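Local structure of probable porin (Pseudomonas aeruginosa, 4FSP) at residues L126-L130 and P131-P135. The protein probably works as an outer-membrane porin of the OprD family, a beta-barrel thought to let small solutes cross the membrane through its central pore. Sequence-based numbering, arbitrary orientation.
Sequences LVPKL and PTIQP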
loop_
_atom_site.group_PDB
_atom_site.type_symbol
_atom_site.label_atom_id
_atom_site.label_comp_id
_atom_site.label_asym_id
_atom_site.label_seq_id
_atom_site.Cartn_x
_atom_site.Cartn_y
_atom_site.Cartn_z
ATOM N N LEU A 126 -4.784 0.952 13.421
ATOM C CA LEU A 126 -4.500 -0.126 12.486
ATOM C C LEU A 126 -3.891 0.435 11.209
ATOM O O LEU A 126 -4.285 1.504 10.744
ATOM C CB LEU A 126 -5.795 -0.871 12.136
ATOM C CG LEU A 126 -6.477 -1.648 13.254
ATOM C CD1 LEU A 126 -7.818 -2.171 12.775
ATOM C CD2 LEU A 126 -5.582 -2.806 13.713
ATOM N N VAL A 127 -2.927 -0.280 10.643
ATOM C CA VAL A 127 -2.394 0.092 9.343
ATOM C C VAL A 127 -2.563 -1.126 8.433
ATOM O O VAL A 127 -1.631 -1.906 8.231
ATOM C CB VAL A 127 -0.921 0.550 9.460
ATOM C CG1 VAL A 127 -0.376 1.018 8.119
ATOM C CG2 VAL A 127 -0.817 1.699 10.439
ATOM N N PRO A 128 -3.786 -1.334 7.927
ATOM C CA PRO A 128 -4.021 -2.577 7.173
ATOM C C PRO A 128 -3.245 -2.625 5.853
ATOM O O PRO A 128 -3.085 -1.598 5.174
ATOM C CB PRO A 128 -5.531 -2.551 6.898
ATOM C CG PRO A 128 -6.099 -1.548 7.898
ATOM C CD PRO A 128 -5.011 -0.526 8.081
ATOM N N LYS A 129 -2.747 -3.808 5.510
ATOM C CA LYS A 129 -2.132 -4.040 4.207
ATOM C C LYS A 129 -2.905 -5.113 3.457
ATOM O O LYS A 129 -2.487 -6.268 3.413
ATOM C CB LYS A 129 -0.671 -4.469 4.362
ATOM C CG LYS A 129 0.220 -3.439 5.050
ATOM C CD LYS A 129 1.690 -3.649 4.685
ATOM C CE LYS A 129 1.879 -3.982 3.190
ATOM N NZ LYS A 129 1.393 -2.928 2.242
ATOM N N LEU A 130 -4.022 -4.726 2.848
ATOM C CA LEU A 130 -4.905 -5.689 2.177
ATOM C C LEU A 130 -5.279 -5.239 0.761
ATOM O O LEU A 130 -5.222 -4.041 0.445
ATOM C CB LEU A 130 -6.177 -5.879 3.013
ATOM C CG LEU A 130 -5.995 -6.368 4.442
ATOM C CD1 LEU A 130 -7.307 -6.181 5.198
ATOM C CD2 LEU A 130 -5.569 -7.838 4.434
ATOM N N PRO A 131 -5.687 -6.190 -0.096
ATOM C CA PRO A 131 -6.022 -5.825 -1.478
ATOM C C PRO A 131 -7.092 -4.740 -1.554
ATOM O O PRO A 131 -7.203 -4.037 -2.563
ATOM C CB PRO A 131 -6.567 -7.147 -2.067
ATOM C CG PRO A 131 -5.852 -8.220 -1.289
ATOM C CD PRO A 131 -5.756 -7.650 0.126
ATOM N N THR A 132 -7.871 -4.602 -0.487
ATOM C CA THR A 132 -8.963 -3.635 -0.452
ATOM C C THR A 132 -8.588 -2.386 0.320
ATOM O O THR A 132 -9.365 -1.428 0.371
ATOM C CB THR A 132 -10.191 -4.224 0.254
ATOM O OG1 THR A 132 -9.809 -4.651 1.567
ATOM C CG2 THR A 132 -10.728 -5.423 -0.521
ATOM N N ILE A 133 -7.422 -2.417 0.960
ATOM C CA ILE A 133 -6.941 -1.262 1.703
ATOM C C ILE A 133 -5.442 -1.372 1.981
ATOM O O ILE A 133 -5.010 -2.213 2.773
ATOM C CB ILE A 133 -7.766 -1.032 2.987
ATOM C CG1 ILE A 133 -7.026 -0.078 3.934
ATOM C CG2 ILE A 133 -8.107 -2.371 3.655
ATOM C CD1 ILE A 133 -7.853 0.343 5.134
ATOM N N GLN A 134 -4.670 -0.541 1.275
ATOM C CA GLN A 134 -3.202 -0.504 1.320
ATOM C C GLN A 134 -2.734 0.894 1.738
ATOM O O GLN A 134 -3.243 1.884 1.221
ATOM C CB GLN A 134 -2.630 -0.776 -0.082
ATOM C CG GLN A 134 -2.776 -2.193 -0.566
ATOM C CD GLN A 134 -1.535 -3.004 -0.316
ATOM O OE1 GLN A 134 -1.557 -4.020 0.399
ATOM N NE2 GLN A 134 -0.432 -2.565 -0.908
ATOM N N PRO A 135 -1.729 0.981 2.628
ATOM C CA PRO A 135 -1.252 2.296 3.085
ATOM C C PRO A 135 -0.700 3.142 1.944
ATOM O O PRO A 135 -0.259 2.602 0.920
ATOM C CB PRO A 135 -0.112 1.948 4.047
ATOM C CG PRO A 135 0.331 0.572 3.640
ATOM C CD PRO A 135 -0.885 -0.125 3.118
#
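A type I beta turn runs from L130 to I133, with P131 and T132 at its two corners, and it reverses the chain. Two backbone bonds close it. L130 N donates to I133 O over 2.7 Å, nearly straight at 168°, and I133 N returns a more bent bond to L130 O at 2.8 Å, so L130 and I133 form a single antiparallel hydrogen-bonded pair. On one flank, I133 has CG1 anti to its backbone N (chi1 164°), which carries CD1 to the CB-CG edge of the P128 ring, 3.8 Å from P128 CG, while its other branch, CG2, meets L130 CB at 4.1 Å. F145 and L165 add to this apolar cluster. The turn belongs to a loop of the OprD-family barrel that follows strand 119-123 and lies near the centre of the molecule, within the ring of strands; Q134 pairs through its backbone with D300. On the other flank, K129 bends at its last two torsions and brings NZ to the CG-CD edge of the P135 ring, 3.7 Å from CD of P135. Q134 also bends, at chi2, and sets OE1 3.6 Å from K129 NZ, too long for a hydrogen bond.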